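Local coordinates for protein reducing end xylose-releasing exo-oligoxylanase (Bacillus halodurans, PDB 1WU4) that hydrolyses xylooligosaccharides of three or more units, releasing xylose from the reducing end with inversion of anomeric configuration, at residues Leu17-Ile28 against Ala340-Trp348. The protein carries 1 engineered substitution. Numbering follows the deposited sequence.
Sequences LFKEFGYSEAEI and AKANVDLFW. With NI (nickel (II) ion), chain B.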
loop_
_atom_site.group_PDB
_atom_site.type_symbol
_atom_site.label_atom_id
_atom_site.label_comp_id
_atom_site.label_asym_id
_atom_site.label_seq_id
_atom_site.Cartn_x
_atom_site.Cartn_y
_atom_site.Cartn_z
ATOM N N LEU A 17 6.163 16.184 -8.317
ATOM C CA LEU A 17 5.902 17.234 -7.350
ATOM C C LEU A 17 7.177 17.807 -6.752
ATOM O O LEU A 17 7.232 18.994 -6.446
ATOM C CB LEU A 17 4.961 16.726 -6.252
ATOM C CG LEU A 17 4.313 17.807 -5.376
ATOM C CD1 LEU A 17 3.678 18.893 -6.244
ATOM C CD2 LEU A 17 3.269 17.161 -4.477
ATOM N N PHE A 18 8.206 16.980 -6.578
ATOM C CA PHE A 18 9.465 17.494 -6.046
ATOM C C PHE A 18 9.957 18.610 -6.969
ATOM O O PHE A 18 10.358 19.684 -6.513
ATOM C CB PHE A 18 10.553 16.408 -6.010
ATOM C CG PHE A 18 10.413 15.414 -4.890
ATOM C CD1 PHE A 18 10.281 15.829 -3.569
ATOM C CD2 PHE A 18 10.497 14.052 -5.157
ATOM C CE1 PHE A 18 10.237 14.896 -2.528
ATOM C CE2 PHE A 18 10.456 13.113 -4.128
ATOM C CZ PHE A 18 10.328 13.533 -2.813
ATOM N N LYS A 19 9.936 18.343 -8.270
ATOM C CA LYS A 19 10.401 19.312 -9.257
ATOM C C LYS A 19 9.545 20.572 -9.258
ATOM O O LYS A 19 10.067 21.687 -9.317
ATOM C CB LYS A 19 10.402 18.676 -10.648
ATOM C CG LYS A 19 10.926 19.580 -11.754
ATOM C CD LYS A 19 10.972 18.838 -13.081
ATOM C CE LYS A 19 11.435 19.745 -14.209
ATOM N NZ LYS A 19 10.494 20.877 -14.424
ATOM N N GLU A 20 8.231 20.396 -9.190
ATOM C CA GLU A 20 7.329 21.536 -9.186
ATOM C C GLU A 20 7.527 22.391 -7.938
ATOM O O GLU A 20 7.237 23.591 -7.948
ATOM C CB GLU A 20 5.876 21.059 -9.298
ATOM C CG GLU A 20 5.561 20.451 -10.662
ATOM C CD GLU A 20 4.098 20.091 -10.843
ATOM O OE1 GLU A 20 3.737 19.640 -11.952
ATOM O OE2 GLU A 20 3.310 20.258 -9.887
ATOM N N PHE A 21 8.039 21.781 -6.873
ATOM C CA PHE A 21 8.286 22.500 -5.630
ATOM C C PHE A 21 9.711 23.045 -5.501
ATOM O O PHE A 21 10.133 23.441 -4.414
ATOM C CB PHE A 21 7.945 21.623 -4.415
ATOM C CG PHE A 21 6.467 21.525 -4.126
ATOM C CD1 PHE A 21 5.556 22.383 -4.743
ATOM C CD2 PHE A 21 5.985 20.593 -3.210
ATOM C CE1 PHE A 21 4.194 22.313 -4.451
ATOM C CE2 PHE A 21 4.626 20.515 -2.911
ATOM C CZ PHE A 21 3.730 21.377 -3.533
ATOM N N GLY A 22 10.460 23.046 -6.601
ATOM C CA GLY A 22 11.799 23.611 -6.563
ATOM C C GLY A 22 13.030 22.726 -6.560
ATOM O O GLY A 22 14.138 23.228 -6.745
ATOM N N TYR A 23 12.865 21.426 -6.345
ATOM C CA TYR A 23 14.009 20.518 -6.335
ATOM C C TYR A 23 14.482 20.264 -7.765
ATOM O O TYR A 23 13.672 20.180 -8.687
ATOM C CB TYR A 23 13.614 19.214 -5.642
ATOM C CG TYR A 23 13.372 19.411 -4.164
ATOM C CD1 TYR A 23 14.438 19.450 -3.266
ATOM C CD2 TYR A 23 12.085 19.622 -3.667
ATOM C CE1 TYR A 23 14.233 19.698 -1.912
ATOM C CE2 TYR A 23 11.870 19.872 -2.313
ATOM C CZ TYR A 23 12.949 19.910 -1.443
ATOM O OH TYR A 23 12.754 20.172 -0.107
ATOM N N SER A 24 15.794 20.155 -7.956
ATOM C CA SER A 24 16.332 19.937 -9.298
ATOM C C SER A 24 16.167 18.495 -9.763
ATOM O O SER A 24 16.176 17.565 -8.954
ATOM C CB SER A 24 17.812 20.322 -9.352
ATOM O OG SER A 24 18.619 19.358 -8.696
ATOM N N GLU A 25 16.023 18.315 -11.072
ATOM C CA GLU A 25 15.856 16.985 -11.644
ATOM C C GLU A 25 17.010 16.069 -11.255
ATOM O O GLU A 25 16.802 14.904 -10.920
ATOM C CB GLU A 25 15.776 17.063 -13.172
ATOM C CG GLU A 25 17.048 17.592 -13.824
ATOM C CD GLU A 25 17.131 17.271 -15.306
ATOM O OE1 GLU A 25 17.156 16.069 -15.654
ATOM O OE2 GLU A 25 17.176 18.217 -16.120
ATOM N N ALA A 26 18.228 16.600 -11.304
ATOM C CA ALA A 26 19.413 15.819 -10.969
ATOM C C ALA A 26 19.388 15.312 -9.530
ATOM O O ALA A 26 19.657 14.136 -9.276
ATOM C CB ALA A 26 20.671 16.652 -11.208
ATOM N N GLU A 27 19.071 16.193 -8.587
ATOM C CA GLU A 27 19.030 15.790 -7.189
ATOM C C GLU A 27 17.879 14.831 -6.902
ATOM O O GLU A 27 17.998 13.950 -6.050
ATOM C CB GLU A 27 18.961 17.024 -6.285
ATOM C CG GLU A 27 20.275 17.812 -6.250
ATOM C CD GLU A 27 21.446 16.973 -5.751
ATOM O OE1 GLU A 27 21.379 16.470 -4.612
ATOM O OE2 GLU A 27 22.435 16.813 -6.497
ATOM N N ILE A 28 16.768 14.994 -7.616
ATOM C CA ILE A 28 15.622 14.108 -7.441
ATOM C C ILE A 28 16.010 12.712 -7.932
ATOM O O ILE A 28 15.774 11.718 -7.243
ATOM C CB ILE A 28 14.401 14.619 -8.236
ATOM C CG1 ILE A 28 13.917 15.942 -7.642
ATOM C CG2 ILE A 28 13.274 13.589 -8.198
ATOM C CD1 ILE A 28 12.932 16.690 -8.521
ATOM N N ALA A 340 1.160 21.777 1.704
ATOM C CA ALA A 340 1.716 20.814 0.754
ATOM C C ALA A 340 3.232 20.910 0.610
ATOM O O ALA A 340 3.941 19.909 0.737
ATOM C CB ALA A 340 1.047 20.982 -0.605
ATOM N N LYS A 341 3.720 22.114 0.337
ATOM C CA LYS A 341 5.149 22.367 0.171
ATOM C C LYS A 341 5.922 22.019 1.441
ATOM O O LYS A 341 6.969 21.369 1.388
ATOM C CB LYS A 341 5.362 23.843 -0.177
ATOM C CG LYS A 341 6.810 24.291 -0.324
ATOM C CD LYS A 341 7.433 23.797 -1.615
ATOM C CE LYS A 341 8.693 24.590 -1.948
ATOM N NZ LYS A 341 9.700 24.540 -0.854
ATOM N N ALA A 342 5.403 22.450 2.586
ATOM C CA ALA A 342 6.061 22.183 3.857
ATOM C C ALA A 342 6.216 20.687 4.100
ATOM O O ALA A 342 7.254 20.236 4.575
ATOM C CB ALA A 342 5.283 22.825 5.003
ATOM N N ASN A 343 5.186 19.915 3.770
ATOM C CA ASN A 343 5.255 18.474 3.975
ATOM C C ASN A 343 6.278 17.816 3.065
ATOM O O ASN A 343 7.032 16.944 3.502
ATOM C CB ASN A 343 3.875 17.851 3.778
ATOM C CG ASN A 343 3.058 17.864 5.047
ATOM O OD1 ASN A 343 3.093 16.915 5.830
ATOM N ND2 ASN A 343 2.329 18.955 5.273
ATOM N N VAL A 344 6.315 18.228 1.802
ATOM C CA VAL A 344 7.281 17.665 0.870
ATOM C C VAL A 344 8.693 18.036 1.329
ATOM O O VAL A 344 9.605 17.210 1.270
ATOM C CB VAL A 344 7.023 18.167 -0.573
ATOM C CG1 VAL A 344 8.166 17.754 -1.497
ATOM C CG2 VAL A 344 5.709 17.588 -1.086
ATOM N N ASP A 345 8.876 19.265 1.807
ATOM C CA ASP A 345 10.191 19.689 2.284
ATOM C C ASP A 345 10.595 18.899 3.526
ATOM O O ASP A 345 11.753 18.499 3.670
ATOM C CB ASP A 345 10.213 21.185 2.624
ATOM C CG ASP A 345 10.175 22.070 1.393
ATOM O OD1 ASP A 345 10.570 21.612 0.301
ATOM O OD2 ASP A 345 9.762 23.242 1.525
ATOM N N LEU A 346 9.644 18.674 4.428
ATOM C CA LEU A 346 9.931 17.926 5.646
ATOM C C LEU A 346 10.430 16.534 5.278
ATOM O O LEU A 346 11.422 16.052 5.822
ATOM C CB LEU A 346 8.674 17.813 6.518
ATOM C CG LEU A 346 8.827 17.023 7.823
ATOM C CD1 LEU A 346 9.889 17.675 8.700
ATOM C CD2 LEU A 346 7.491 16.965 8.552
ATOM N N PHE A 347 9.735 15.895 4.343
ATOM C CA PHE A 347 10.098 14.559 3.889
ATOM C C PHE A 347 11.493 14.563 3.265
ATOM O O PHE A 347 12.315 13.688 3.554
ATOM C CB PHE A 347 9.047 14.063 2.887
ATOM C CG PHE A 347 9.350 12.717 2.284
ATOM C CD1 PHE A 347 9.745 11.644 3.080
ATOM C CD2 PHE A 347 9.203 12.515 0.915
ATOM C CE1 PHE A 347 9.988 10.385 2.516
ATOM C CE2 PHE A 347 9.440 11.263 0.342
ATOM C CZ PHE A 347 9.833 10.197 1.148
ATOM N N TRP A 348 11.776 15.552 2.423
ATOM C CA TRP A 348 13.088 15.635 1.793
ATOM C C TRP A 348 14.184 15.729 2.853
ATOM O O TRP A 348 15.261 15.147 2.704
ATOM C CB TRP A 348 13.159 16.850 0.863
ATOM C CG TRP A 348 14.434 16.921 0.072
ATOM C CD1 TRP A 348 15.618 17.482 0.460
ATOM C CD2 TRP A 348 14.655 16.382 -1.236
ATOM N NE1 TRP A 348 16.563 17.327 -0.529
ATOM C CE2 TRP A 348 15.998 16.655 -1.580
ATOM C CE3 TRP A 348 13.848 15.693 -2.152
ATOM C CZ2 TRP A 348 16.554 16.263 -2.804
ATOM C CZ3 TRP A 348 14.401 15.304 -3.370
ATOM C CH2 TRP A 348 15.743 15.591 -3.683
HETATM NI NI NI B . 23.678 15.486 -5.764
#
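An aromatic cluster of Phe18, Tyr23 and Trp348 fastens the N-terminal segment to helix 340-348 at the periphery of the (alpha/alpha)6 barrel, away from the probable catalytic residues. Trp348, its CG anti to the backbone N, lays one face of its indole against Tyr23 and turns an edge toward Phe18. Tyr23 stacks offset, its CE1 3.4 Å from Trp348 CD2 and the planes 27° apart. Phe18 instead takes the indole edge on its face, T-shaped at 74°, with Phe18 CE1 3.7 Å from Trp348 CE3. Val344 puts CG1 against Phe18 CD1 (3.5 Å) and CG2 at the edge of Phe21. Over a face of Phe21 runs Lys341, CD 3.5 Å from Phe21 CG in a CH-pi contact. The Lys341 chain, bent at chi2 and chi4, then brings NZ into a salt bridge with Asp345 OD2 (2.7 Å), on the syn side of that oxygen. Asp345 OD1 accepts from Tyr23 OH at 2.6 Å, anti and 35° out of the carboxylate plane. A Schellman motif with Gly22 as C-prime residue ends helix 17-20. Beyond the cluster Glu27 OE2 binds a nickel ion (2.0 Å) together with Glu30. Both Asp345 oxygens are thus engaged; the lysine probably stabilises their charge, while the phenol bond probably helps hold Tyr23 offset over the indole.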